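Local coordinates for protein SusD homolog (Bacteroides thetaiotaomicron, PDB 3SGH) that probably binds glycans at the cell surface as the SusD-like lipoprotein partner of an outer-membrane sugar-uptake system, at residues A253-Y258 against A269-Q274; N260-P265 against K414-Y419; G347-F352 against S358-Y363. All blocks are in the same frame, centred on the assembly; numbering follows the deposited sequence.

Contact 1: A253-Y258 against A269-Q274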
ATOM      1  N   ALA A 253     -10.034   6.828  11.874  1.00 13.38           N
ATOM      2  CA  ALA A 253     -10.469   6.317  13.155  1.00 13.35           C
ATOM      3  C   ALA A 253      -9.823   4.996  13.536  1.00 13.99           C
ATOM      4  O   ALA A 253      -9.531   4.735  14.701  1.00 14.24           O
ATOM      5  CB  ALA A 253     -12.001   6.084  13.059  1.00 12.68           C
ATOM      6  N   CYS A 254      -9.657   4.128  12.540  1.00 13.51           N
ATOM      7  CA  CYS A 254      -9.196   2.773  12.763  1.00 14.38           C
ATOM      8  C   CYS A 254      -7.728   2.697  13.263  1.00 14.88           C
ATOM      9  O   CYS A 254      -7.502   2.250  14.368  1.00 12.30           O
ATOM     10  CB  CYS A 254      -9.365   1.967  11.472  1.00 15.29           C
ATOM     11  SG  CYS A 254      -8.898   0.245  11.623  1.00 19.26           S
ATOM     12  N   LEU A 255      -6.759   3.196  12.484  1.00 14.56           N
ATOM     13  CA  LEU A 255      -5.380   3.185  12.945  1.00 14.15           C
ATOM     14  C   LEU A 255      -5.214   3.967  14.263  1.00 13.44           C
ATOM     15  O   LEU A 255      -4.523   3.499  15.179  1.00 13.87           O
ATOM     16  CB  LEU A 255      -4.436   3.765  11.892  1.00 13.79           C
ATOM     17  CG  LEU A 255      -2.948   3.717  12.255  1.00 13.02           C
ATOM     18  CD1 LEU A 255      -2.472   2.279  12.474  1.00 13.12           C
ATOM     19  CD2 LEU A 255      -2.104   4.477  11.175  1.00 14.02           C
ATOM     20  N   VAL A 256      -5.835   5.132  14.377  1.00 12.44           N
ATOM     21  CA  VAL A 256      -5.695   5.962  15.589  1.00 13.36           C
ATOM     22  C   VAL A 256      -6.220   5.193  16.813  1.00 13.77           C
ATOM     23  O   VAL A 256      -5.605   5.174  17.871  1.00 14.06           O
ATOM     24  CB  VAL A 256      -6.417   7.339  15.449  1.00 13.79           C
ATOM     25  CG1 VAL A 256      -6.329   8.122  16.757  1.00 15.62           C
ATOM     26  CG2 VAL A 256      -5.804   8.149  14.236  1.00 13.62           C
ATOM     27  N   SER A 257      -7.385   4.561  16.685  1.00 13.29           N
ATOM     28  CA  SER A 257      -7.962   3.749  17.784  1.00 14.35           C
ATOM     29  C   SER A 257      -7.105   2.541  18.180  1.00 14.28           C
ATOM     30  O   SER A 257      -6.935   2.233  19.384  1.00 13.55           O
ATOM     31  CB  SER A 257      -9.377   3.270  17.410  1.00 14.79           C
ATOM     32  OG  SER A 257     -10.228   4.396  17.343  1.00 17.81           O
ATOM     33  N   TYR A 258      -6.546   1.828  17.214  1.00 14.17           N
ATOM     34  CA  TYR A 258      -5.633   0.754  17.589  1.00 13.96           C
ATOM     35  C   TYR A 258      -4.462   1.332  18.422  1.00 14.49           C
ATOM     36  O   TYR A 258      -4.100   0.820  19.490  1.00 15.37           O
ATOM     37  CB  TYR A 258      -5.043   0.077  16.367  1.00 13.89           C
ATOM     38  CG  TYR A 258      -5.820  -1.134  15.797  1.00 12.84           C
ATOM     39  CD1 TYR A 258      -6.965  -0.991  15.040  1.00 13.06           C
ATOM     40  CD2 TYR A 258      -5.337  -2.410  16.013  1.00 16.27           C
ATOM     41  CE1 TYR A 258      -7.607  -2.120  14.483  1.00 15.70           C
ATOM     42  CE2 TYR A 258      -5.949  -3.499  15.472  1.00 16.82           C
ATOM     43  CZ  TYR A 258      -7.088  -3.358  14.727  1.00 16.30           C
ATOM     44  OH  TYR A 258      -7.641  -4.480  14.165  1.00 19.68           O
ATOM     45  N   ALA A 269       4.423  11.002  16.195  1.00 15.83           N
ATOM     46  CA  ALA A 269       5.182  10.985  14.937  1.00 14.55           C
ATOM     47  C   ALA A 269       4.268  10.771  13.705  1.00 15.09           C
ATOM     48  O   ALA A 269       4.665  11.024  12.562  1.00 15.76           O
ATOM     49  CB  ALA A 269       6.225   9.942  15.009  1.00 15.75           C
ATOM     50  N   TYR A 270       3.065  10.280  13.957  1.00 15.19           N
ATOM     51  CA  TYR A 270       2.106   9.891  12.906  1.00 14.62           C
ATOM     52  C   TYR A 270       0.984  10.905  12.676  1.00 14.97           C
ATOM     53  O   TYR A 270       0.546  11.062  11.537  1.00 15.34           O
ATOM     54  CB  TYR A 270       1.458   8.563  13.281  1.00 15.30           C
ATOM     55  CG  TYR A 270       2.254   7.296  12.978  1.00 13.34           C
ATOM     56  CD1 TYR A 270       3.633   7.285  12.928  1.00 14.58           C
ATOM     57  CD2 TYR A 270       1.593   6.066  12.796  1.00 14.91           C
ATOM     58  CE1 TYR A 270       4.316   6.113  12.660  1.00 14.07           C
ATOM     59  CE2 TYR A 270       2.275   4.906  12.558  1.00 13.11           C
ATOM     60  CZ  TYR A 270       3.634   4.923  12.487  1.00 14.35           C
ATOM     61  OH  TYR A 270       4.285   3.752  12.215  1.00 16.73           O
ATOM     62  N   PHE A 271       0.553  11.562  13.754  1.00 13.95           N
ATOM     63  CA  PHE A 271      -0.676  12.367  13.762  1.00 14.49           C
ATOM     64  C   PHE A 271      -0.486  13.674  14.564  1.00 15.20           C
ATOM     65  O   PHE A 271       0.406  13.767  15.428  1.00 15.39           O
ATOM     66  CB  PHE A 271      -1.810  11.605  14.462  1.00 13.83           C
ATOM     67  CG  PHE A 271      -1.982  10.179  14.038  1.00 14.88           C
ATOM     68  CD1 PHE A 271      -2.254   9.873  12.722  1.00 14.30           C
ATOM     69  CD2 PHE A 271      -1.916   9.152  14.972  1.00 13.87           C
ATOM     70  CE1 PHE A 271      -2.423   8.558  12.344  1.00 16.63           C
ATOM     71  CE2 PHE A 271      -2.074   7.802  14.588  1.00 16.14           C
ATOM     72  CZ  PHE A 271      -2.320   7.520  13.297  1.00 15.67           C
ATOM     73  N   THR A 272      -1.382  14.639  14.348  1.00 14.87           N
ATOM     74  CA  THR A 272      -1.531  15.782  15.242  1.00 16.34           C
ATOM     75  C   THR A 272      -2.705  15.530  16.161  1.00 16.00           C
ATOM     76  O   THR A 272      -3.665  14.872  15.747  1.00 16.68           O
ATOM     77  CB  THR A 272      -1.778  17.074  14.461  1.00 16.02           C
ATOM     78  OG1 THR A 272      -2.993  16.959  13.693  1.00 15.54           O
ATOM     79  CG2 THR A 272      -0.620  17.346  13.555  1.00 17.73           C
ATOM     80  N   PRO A 273      -2.643  16.032  17.391  1.00 17.42           N
ATOM     81  CA  PRO A 273      -3.786  16.005  18.302  1.00 17.79           C
ATOM     82  C   PRO A 273      -4.957  16.784  17.702  1.00 17.21           C
ATOM     83  O   PRO A 273      -4.739  17.794  17.017  1.00 17.46           O
ATOM     84  CB  PRO A 273      -3.256  16.761  19.538  1.00 17.67           C
ATOM     85  CG  PRO A 273      -1.831  16.416  19.547  1.00 20.19           C
ATOM     86  CD  PRO A 273      -1.418  16.448  18.095  1.00 19.14           C
ATOM     87  N   GLN A 274      -6.178  16.314  17.959  1.00 16.96           N
ATOM     88  CA  GLN A 274      -7.384  17.041  17.560  1.00 16.20           C
ATOM     89  C   GLN A 274      -7.443  18.360  18.286  1.00 16.79           C
ATOM     90  O   GLN A 274      -6.988  18.468  19.421  1.00 16.76           O
ATOM     91  CB  GLN A 274      -8.645  16.218  17.798  1.00 16.56           C
ATOM     92  CG  GLN A 274      -8.982  15.927  19.241  1.00 17.27           C
ATOM     93  CD  GLN A 274      -9.753  17.043  19.931  1.00 17.64           C
ATOM     94  OE1 GLN A 274     -10.435  17.881  19.282  1.00 16.45           O
ATOM     95  NE2 GLN A 274      -9.706  17.026  21.266  1.00 18.59           N
TER

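Contact 2: N260-P265 against K414-Y419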
ATOM      1  N   ASN A 260      -4.257   4.262  20.089  1.00 14.98           N
ATOM      2  CA  ASN A 260      -4.698   4.804  21.385  1.00 15.60           C
ATOM      3  C   ASN A 260      -4.798   3.664  22.433  1.00 17.07           C
ATOM      4  O   ASN A 260      -4.345   3.810  23.570  1.00 17.08           O
ATOM      5  CB  ASN A 260      -6.037   5.530  21.272  1.00 16.32           C
ATOM      6  CG  ASN A 260      -5.909   6.966  20.766  1.00 16.29           C
ATOM      7  OD1 ASN A 260      -4.861   7.593  20.890  1.00 15.93           O
ATOM      8  ND2 ASN A 260      -7.016   7.510  20.257  1.00 15.94           N
ATOM      9  N   GLY A 261      -5.358   2.528  22.018  1.00 16.31           N
ATOM     10  CA  GLY A 261      -5.497   1.365  22.904  1.00 17.31           C
ATOM     11  C   GLY A 261      -4.144   0.885  23.380  1.00 17.00           C
ATOM     12  O   GLY A 261      -3.995   0.488  24.537  1.00 17.82           O
ATOM     13  N   TYR A 262      -3.144   0.946  22.482  1.00 16.81           N
ATOM     14  CA  TYR A 262      -1.761   0.536  22.785  1.00 16.82           C
ATOM     15  C   TYR A 262      -0.877   1.601  23.436  1.00 18.27           C
ATOM     16  O   TYR A 262       0.315   1.334  23.689  1.00 19.02           O
ATOM     17  CB  TYR A 262      -1.063   0.123  21.489  1.00 16.04           C
ATOM     18  CG  TYR A 262      -1.540  -1.156  20.819  1.00 16.28           C
ATOM     19  CD1 TYR A 262      -2.099  -2.205  21.562  1.00 16.75           C
ATOM     20  CD2 TYR A 262      -1.367  -1.356  19.447  1.00 17.86           C
ATOM     21  CE1 TYR A 262      -2.494  -3.374  20.941  1.00 16.64           C
ATOM     22  CE2 TYR A 262      -1.733  -2.521  18.830  1.00 18.65           C
ATOM     23  CZ  TYR A 262      -2.283  -3.535  19.574  1.00 18.36           C
ATOM     24  OH  TYR A 262      -2.623  -4.688  18.928  1.00 17.23           O
ATOM     25  N   ASN A 263      -1.444   2.771  23.741  1.00 17.85           N
ATOM     26  CA  ASN A 263      -0.679   3.953  24.195  1.00 19.18           C
ATOM     27  C   ASN A 263       0.580   4.105  23.370  1.00 18.95           C
ATOM     28  O   ASN A 263       1.653   4.346  23.889  1.00 18.81           O
ATOM     29  CB  ASN A 263      -0.362   3.845  25.699  1.00 20.10           C
ATOM     30  CG  ASN A 263      -1.619   3.827  26.535  1.00 22.38           C
ATOM     31  OD1 ASN A 263      -2.517   4.621  26.293  1.00 26.07           O
ATOM     32  ND2 ASN A 263      -1.686   2.925  27.503  1.00 27.72           N
ATOM     33  N   ASP A 264       0.412   3.980  22.051  1.00 17.80           N
ATOM     34  CA  ASP A 264       1.539   3.788  21.132  1.00 16.95           C
ATOM     35  C   ASP A 264       2.370   5.053  21.033  1.00 17.39           C
ATOM     36  O   ASP A 264       1.854   6.107  20.638  1.00 17.20           O
ATOM     37  CB  ASP A 264       1.014   3.366  19.745  1.00 16.45           C
ATOM     38  CG  ASP A 264       2.071   2.734  18.866  1.00 15.55           C
ATOM     39  OD1 ASP A 264       3.174   3.333  18.668  1.00 15.29           O
ATOM     40  OD2 ASP A 264       1.811   1.629  18.327  1.00 16.18           O
ATOM     41  N   PRO A 265       3.658   4.947  21.346  1.00 17.43           N
ATOM     42  CA  PRO A 265       4.484   6.149  21.324  1.00 17.87           C
ATOM     43  C   PRO A 265       4.750   6.716  19.951  1.00 17.30           C
ATOM     44  O   PRO A 265       5.286   7.816  19.842  1.00 18.64           O
ATOM     45  CB  PRO A 265       5.803   5.713  21.969  1.00 18.58           C
ATOM     46  CG  PRO A 265       5.727   4.298  22.226  1.00 20.60           C
ATOM     47  CD  PRO A 265       4.373   3.769  21.875  1.00 18.70           C
ATOM     48  N   LYS A 414       2.741  -4.873  11.602  1.00 14.89           N
ATOM     49  CA  LYS A 414       3.205  -4.521  10.256  1.00 14.51           C
ATOM     50  C   LYS A 414       2.412  -3.335   9.709  1.00 14.37           C
ATOM     51  O   LYS A 414       2.965  -2.407   9.071  1.00 12.54           O
ATOM     52  CB  LYS A 414       3.076  -5.705   9.318  1.00 14.53           C
ATOM     53  CG  LYS A 414       3.449  -5.407   7.870  1.00 15.33           C
ATOM     54  CD  LYS A 414       3.074  -6.635   7.002  1.00 18.10           C
ATOM     55  CE  LYS A 414       3.259  -6.444   5.537  1.00 20.52           C
ATOM     56  NZ  LYS A 414       2.677  -7.570   4.763  1.00 20.29           N
ATOM     57  N   TRP A 415       1.092  -3.398   9.918  1.00 14.72           N
ATOM     58  CA  TRP A 415       0.172  -2.379   9.428  1.00 14.19           C
ATOM     59  C   TRP A 415       0.424  -1.032  10.100  1.00 13.50           C
ATOM     60  O   TRP A 415       0.470   0.000   9.421  1.00 12.88           O
ATOM     61  CB  TRP A 415      -1.243  -2.874   9.634  1.00 14.31           C
ATOM     62  CG  TRP A 415      -2.298  -1.839   9.481  1.00 14.77           C
ATOM     63  CD1 TRP A 415      -2.659  -1.187   8.336  1.00 13.81           C
ATOM     64  CD2 TRP A 415      -3.189  -1.414  10.501  1.00 14.91           C
ATOM     65  NE1 TRP A 415      -3.745  -0.379   8.596  1.00 13.68           N
ATOM     66  CE2 TRP A 415      -4.061  -0.480   9.933  1.00 14.07           C
ATOM     67  CE3 TRP A 415      -3.323  -1.717  11.858  1.00 13.55           C
ATOM     68  CZ2 TRP A 415      -5.047   0.141  10.674  1.00 14.06           C
ATOM     69  CZ3 TRP A 415      -4.337  -1.129  12.563  1.00 16.19           C
ATOM     70  CH2 TRP A 415      -5.170  -0.217  11.985  1.00 16.85           C
ATOM     71  N   ILE A 416       0.728  -1.057  11.400  1.00 13.43           N
ATOM     72  CA  ILE A 416       1.043   0.171  12.112  1.00 13.07           C
ATOM     73  C   ILE A 416       2.365   0.735  11.609  1.00 14.10           C
ATOM     74  O   ILE A 416       2.484   1.928  11.365  1.00 14.38           O
ATOM     75  CB  ILE A 416       1.139  -0.057  13.638  1.00 12.95           C
ATOM     76  CG1 ILE A 416      -0.241  -0.369  14.151  1.00 14.88           C
ATOM     77  CG2 ILE A 416       1.676   1.202  14.367  1.00 13.89           C
ATOM     78  CD1 ILE A 416      -0.243  -0.901  15.655  1.00 14.28           C
ATOM     79  N   ALA A 417       3.329  -0.149  11.354  1.00 13.53           N
ATOM     80  CA  ALA A 417       4.670   0.251  10.918  1.00 14.96           C
ATOM     81  C   ALA A 417       4.686   0.864   9.497  1.00 15.25           C
ATOM     82  O   ALA A 417       5.405   1.851   9.253  1.00 15.98           O
ATOM     83  CB  ALA A 417       5.648  -0.916  10.974  1.00 14.84           C
ATOM     84  N   CYS A 418       3.942   0.255   8.562  1.00 15.03           N
ATOM     85  CA  CYS A 418       3.976   0.683   7.166  1.00 14.40           C
ATOM     86  C   CYS A 418       2.981   1.807   7.023  1.00 14.48           C
ATOM     87  O   CYS A 418       1.846   1.583   6.643  1.00 15.07           O
ATOM     88  CB  CYS A 418       3.653  -0.489   6.255  1.00 14.93           C
ATOM     89  SG  CYS A 418       4.962  -1.804   6.378  1.00 17.95           S
ATOM     90  N   TYR A 419       3.406   3.020   7.393  1.00 15.01           N
ATOM     91  CA  TYR A 419       2.518   4.169   7.477  1.00 15.19           C
ATOM     92  C   TYR A 419       3.213   5.420   6.975  1.00 15.40           C
ATOM     93  O   TYR A 419       4.400   5.672   7.343  1.00 16.03           O
ATOM     94  CB  TYR A 419       2.036   4.421   8.937  1.00 14.48           C
ATOM     95  CG  TYR A 419       1.420   5.790   9.142  1.00 13.52           C
ATOM     96  CD1 TYR A 419       0.059   6.004   8.896  1.00 15.18           C
ATOM     97  CD2 TYR A 419       2.185   6.874   9.585  1.00 15.56           C
ATOM     98  CE1 TYR A 419      -0.503   7.225   9.018  1.00 13.39           C
ATOM     99  CE2 TYR A 419       1.618   8.124   9.709  1.00 14.79           C
ATOM    100  CZ  TYR A 419       0.279   8.280   9.440  1.00 15.07           C
ATOM    101  OH  TYR A 419      -0.292   9.495   9.556  1.00 16.30           O
TER

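Contact 3: G347-F352 against S358-Y363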
ATOM      1  N   GLY A 347      11.107  -5.827  13.342  1.00 16.10           N
ATOM      2  CA  GLY A 347      10.187  -4.945  12.629  1.00 15.26           C
ATOM      3  C   GLY A 347       9.687  -3.797  13.495  1.00 15.75           C
ATOM      4  O   GLY A 347       9.659  -2.629  13.054  1.00 15.31           O
ATOM      5  N   VAL A 348       9.272  -4.125  14.715  1.00 15.04           N
ATOM      6  CA  VAL A 348       8.749  -3.107  15.640  1.00 15.20           C
ATOM      7  C   VAL A 348       9.869  -2.124  15.968  1.00 15.84           C
ATOM      8  O   VAL A 348       9.671  -0.911  15.916  1.00 13.52           O
ATOM      9  CB  VAL A 348       8.198  -3.725  16.925  1.00 14.39           C
ATOM     10  CG1 VAL A 348       7.700  -2.628  17.864  1.00 15.09           C
ATOM     11  CG2 VAL A 348       7.046  -4.688  16.578  1.00 15.93           C
ATOM     12  N   ARG A 349      11.078  -2.638  16.241  1.00 15.78           N
ATOM     13  CA  ARG A 349      12.198  -1.737  16.579  1.00 16.98           C
ATOM     14  C   ARG A 349      12.618  -0.859  15.378  1.00 15.37           C
ATOM     15  O   ARG A 349      12.915   0.323  15.543  1.00 16.69           O
ATOM     16  CB  ARG A 349      13.394  -2.516  17.102  1.00 15.94           C
ATOM     17  CG  ARG A 349      13.169  -3.128  18.482  1.00 20.49           C
ATOM     18  CD  ARG A 349      14.419  -3.874  18.948  1.00 22.71           C
ATOM     19  NE  ARG A 349      14.068  -4.677  20.108  1.00 25.46           N
ATOM     20  CZ  ARG A 349      13.979  -4.194  21.332  1.00 29.72           C
ATOM     21  NH1 ARG A 349      14.271  -2.922  21.569  1.00 33.01           N
ATOM     22  NH2 ARG A 349      13.623  -4.994  22.332  1.00 32.08           N
ATOM     23  N   LEU A 350      12.582  -1.413  14.167  1.00 16.07           N
ATOM     24  CA  LEU A 350      12.871  -0.632  12.960  1.00 15.41           C
ATOM     25  C   LEU A 350      11.863   0.487  12.747  1.00 16.37           C
ATOM     26  O   LEU A 350      12.193   1.561  12.278  1.00 16.90           O
ATOM     27  CB  LEU A 350      12.873  -1.521  11.700  1.00 16.31           C
ATOM     28  CG  LEU A 350      14.149  -2.333  11.517  1.00 17.34           C
ATOM     29  CD1 LEU A 350      13.889  -3.199  10.318  1.00 16.29           C
ATOM     30  CD2 LEU A 350      15.350  -1.403  11.318  1.00 17.14           C
ATOM     31  N   SER A 351      10.606   0.202  13.052  1.00 15.71           N
ATOM     32  CA  SER A 351       9.524   1.167  12.863  1.00 15.31           C
ATOM     33  C   SER A 351       9.700   2.333  13.809  1.00 16.01           C
ATOM     34  O   SER A 351       9.564   3.500  13.416  1.00 16.19           O
ATOM     35  CB  SER A 351       8.203   0.460  13.175  1.00 15.67           C
ATOM     36  OG  SER A 351       7.131   1.367  13.111  1.00 14.44           O
ATOM     37  N   PHE A 352       9.975   2.038  15.074  1.00 16.54           N
ATOM     38  CA  PHE A 352      10.278   3.078  16.032  1.00 16.68           C
ATOM     39  C   PHE A 352      11.483   3.883  15.571  1.00 17.15           C
ATOM     40  O   PHE A 352      11.426   5.103  15.534  1.00 17.67           O
ATOM     41  CB  PHE A 352      10.581   2.522  17.417  1.00 17.60           C
ATOM     42  CG  PHE A 352       9.358   2.239  18.264  1.00 17.85           C
ATOM     43  CD1 PHE A 352       8.344   1.392  17.838  1.00 18.16           C
ATOM     44  CD2 PHE A 352       9.228   2.804  19.510  1.00 19.80           C
ATOM     45  CE1 PHE A 352       7.237   1.128  18.671  1.00 16.69           C
ATOM     46  CE2 PHE A 352       8.143   2.493  20.319  1.00 19.18           C
ATOM     47  CZ  PHE A 352       7.157   1.685  19.894  1.00 20.45           C
ATOM     48  N   SER A 358      11.364   6.573  20.740  1.00 23.77           N
ATOM     49  CA  SER A 358      11.986   5.748  21.757  1.00 25.91           C
ATOM     50  C   SER A 358      10.966   4.855  22.425  1.00 25.87           C
ATOM     51  O   SER A 358       9.763   5.070  22.308  1.00 24.92           O
ATOM     52  CB  SER A 358      12.590   6.660  22.833  1.00 27.38           C
ATOM     53  OG  SER A 358      13.760   7.219  22.287  1.00 31.29           O
ATOM     54  N   GLY A 359      11.460   3.879  23.168  1.00 25.84           N
ATOM     55  CA  GLY A 359      10.585   3.061  24.006  1.00 26.09           C
ATOM     56  C   GLY A 359      10.119   1.730  23.460  1.00 24.90           C
ATOM     57  O   GLY A 359       9.184   1.128  24.003  1.00 24.38           O
ATOM     58  N   ALA A 360      10.775   1.243  22.418  1.00 24.09           N
ATOM     59  CA  ALA A 360      10.394  -0.047  21.845  1.00 24.07           C
ATOM     60  C   ALA A 360      10.465  -1.224  22.839  1.00 24.85           C
ATOM     61  O   ALA A 360       9.641  -2.142  22.759  1.00 24.43           O
ATOM     62  CB  ALA A 360      11.213  -0.346  20.599  1.00 23.27           C
ATOM     63  N   ASP A 361      11.425  -1.174  23.779  1.00 25.90           N
ATOM     64  CA  ASP A 361      11.639  -2.261  24.747  1.00 27.33           C
ATOM     65  C   ASP A 361      10.413  -2.442  25.599  1.00 26.86           C
ATOM     66  O   ASP A 361       9.866  -3.534  25.713  1.00 26.16           O
ATOM     67  CB  ASP A 361      12.812  -1.945  25.702  1.00 28.97           C
ATOM     68  CG  ASP A 361      14.162  -2.394  25.163  1.00 31.36           C
ATOM     69  OD1 ASP A 361      14.265  -2.843  24.006  1.00 33.49           O
ATOM     70  OD2 ASP A 361      15.145  -2.269  25.928  1.00 37.34           O
ATOM     71  N   ASP A 362       9.957  -1.347  26.186  1.00 26.90           N
ATOM     72  CA  ASP A 362       8.841  -1.421  27.093  1.00 27.43           C
ATOM     73  C   ASP A 362       7.540  -1.647  26.318  1.00 24.97           C
ATOM     74  O   ASP A 362       6.668  -2.375  26.773  1.00 24.39           O
ATOM     75  CB  ASP A 362       8.776  -0.171  27.992  1.00 29.50           C
ATOM     76  CG  ASP A 362       9.887  -0.137  29.071  1.00 34.11           C
ATOM     77  OD1 ASP A 362      10.736  -1.076  29.199  1.00 39.09           O
ATOM     78  OD2 ASP A 362       9.902   0.880  29.800  1.00 41.18           O
ATOM     79  N   TYR A 363       7.439  -1.083  25.110  1.00 23.46           N
ATOM     80  CA  TYR A 363       6.313  -1.398  24.227  1.00 21.84           C
ATOM     81  C   TYR A 363       6.210  -2.894  23.942  1.00 21.17           C
ATOM     82  O   TYR A 363       5.123  -3.480  23.987  1.00 20.77           O
ATOM     83  CB  TYR A 363       6.482  -0.635  22.891  1.00 21.02           C
ATOM     84  CG  TYR A 363       5.308  -0.686  21.953  1.00 18.87           C
ATOM     85  CD1 TYR A 363       4.194   0.126  22.157  1.00 18.15           C
ATOM     86  CD2 TYR A 363       5.298  -1.523  20.845  1.00 19.64           C
ATOM     87  CE1 TYR A 363       3.113   0.070  21.290  1.00 14.87           C
ATOM     88  CE2 TYR A 363       4.246  -1.552  19.975  1.00 18.60           C
ATOM     89  CZ  TYR A 363       3.156  -0.778  20.191  1.00 16.14           C
ATOM     90  OH  TYR A 363       2.121  -0.853  19.272  1.00 18.56           O
TER

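Contact 1: A253-Y258 against A269-Q274
The ring of F271 slides in beside helix 253-261 and takes two different contacts from consecutive residues of that helix. V256 meets it over a face: CG2 of V256 stands 3.8 Å from the centroid of the F271 ring and 15° off the ring normal, a CH-pi contact displaced toward the rim on the CZ side. L255 comes in at the edge of the same ring, close to its plane, with L255 CD2 3.7 Å from F271 CZ. In V256 the CG1 branch lies anti to the backbone N (chi1 176°), and this turns CG2, the other branch, onto the ring. The second face of F271 is covered by its own neighbour, Y270, whose CB sits over the ring centre, 3.6 Å above the plane, and the phenyl group is sandwiched between two aliphatic carbons. L255 CD2 also reaches obliquely to Y270 CD2 at 4.3 Å, the loosest of the three contacts. F271 is the first residue to leave helical geometry after helix 267-270, and all four side chains are buried and joined by apolar packing. M259, further along helix 253-261, touches both aromatic residues, A251 of strand 249-251 lies against V256 and F271, and L255 packs as well on W415 and I416 of helix 403-417.

Contact 2: N260-P265 against K414-Y419
A Schellman motif closes helix 253-261, and the chain leaving it packs on the last turn of helix 403-417 through one residue, I416. N263 has the positive phi of the motif (42°), and N263 N bonds back to N260 O at 3.1 Å. On either side of N263, Y262 and D264 both send their side chains to I416, each to a different branch. I416 CD1 abuts the edge of the Y262 ring in its plane, 3.9 Å from Y262 CE2. Meanwhile I416 CG2, anti to the backbone N of its residue, meets the D264 carboxylate from the opposite direction, with D264 OD2 4.0 Å away; this is plain van der Waals contact. The polar ends are tied down by other residues: Y262 OH hydrogen-bonds to I393 O, while D264 OD2 forms a salt bridge with R266 and the D264 side chain caps a backbone N just beyond P265, in the turn that leads into helix 267-270. The buried carboxylate is therefore held by a positive charge, which probably favours its ionised form. The contact joins the turn after helix 253-261 to the C-terminal turn of helix 403-417, within the predominantly helical alpha-alpha superhelix of this SusD-like protein.

Contact 3: G347-F352 against S358-Y363
F352 lays one face of its ring over A360, at the start of helix 360-364. The A360 CB methyl is 4.0 Å from the F352 ring centroid and 19° off the normal, a CH-pi contact, and CA of the same residue lies above the plane nearer the rim. At the ring's edge S358 O comes to 3.6 Å from F352 CE2, close to the plane. Y363 then receives the far end of the phenyl group: F352 CZ stands over a face of the tyrosine ring, 3.6 Å from Y363 CG, although the two planes are inclined at 55° and the pair is oblique. V348, one turn earlier, adds V348 CG1 at 4.0 Å from Y363 CD2, the two side chains crossing at about a right angle.

Here helix 340-354 ends and, after a short connection, helix 360-364 begins, two consecutive helices packed on each other in the alpha-alpha superhelix. G359 occupies the N-cap position with a positive phi, where a CB would collide with the preceding carbonyl oxygen.

On the solvent side, R349 runs extended from CG to NE, its CG brushing A360 CB, and its guanidinium meets D361 OD1 edge-on in a salt bridge. The guanidinium and carboxylate planes are 83° apart. NH1 and NH2 of R349 both point at the one oxygen, OD1 of D361. R349 NH1 to D361 OD1 is modelled at 2.4 Å, too short to be trusted in detail, and the NH2 bond to the same oxygen is weak. Inward, Y363 OH bonds to Q413 NE2 on helix 403-417, while S351 OG accepts a bond from R266.

How the contacts relate
The three contacts form a continuous chain of packing, contact 2 in the middle, its centre about 9 Å from that of contact 1 and about 10 Å from that of contact 3. Contacts 1 and 2 share helix 253-261, and two probable hydrogen bonds join them: Y270 O to Y419 OH and Y270 OH to I416 O, both 2.7 Å. L255 CD2 also packs 3.5 Å from Y419 CD1. Contact 3 lies within the long chain segment between the two sides of contact 2; D264 OD2 approaches Y363 OH at 2.7 Å, a weak hydrogen bond, and P265 CG lies 3.6 Å from F352 CE2. Contacts 1 and 3, about 17 Å apart between centres, touch at Y270 OH and S351 OG, 3.8 Å apart, as packing.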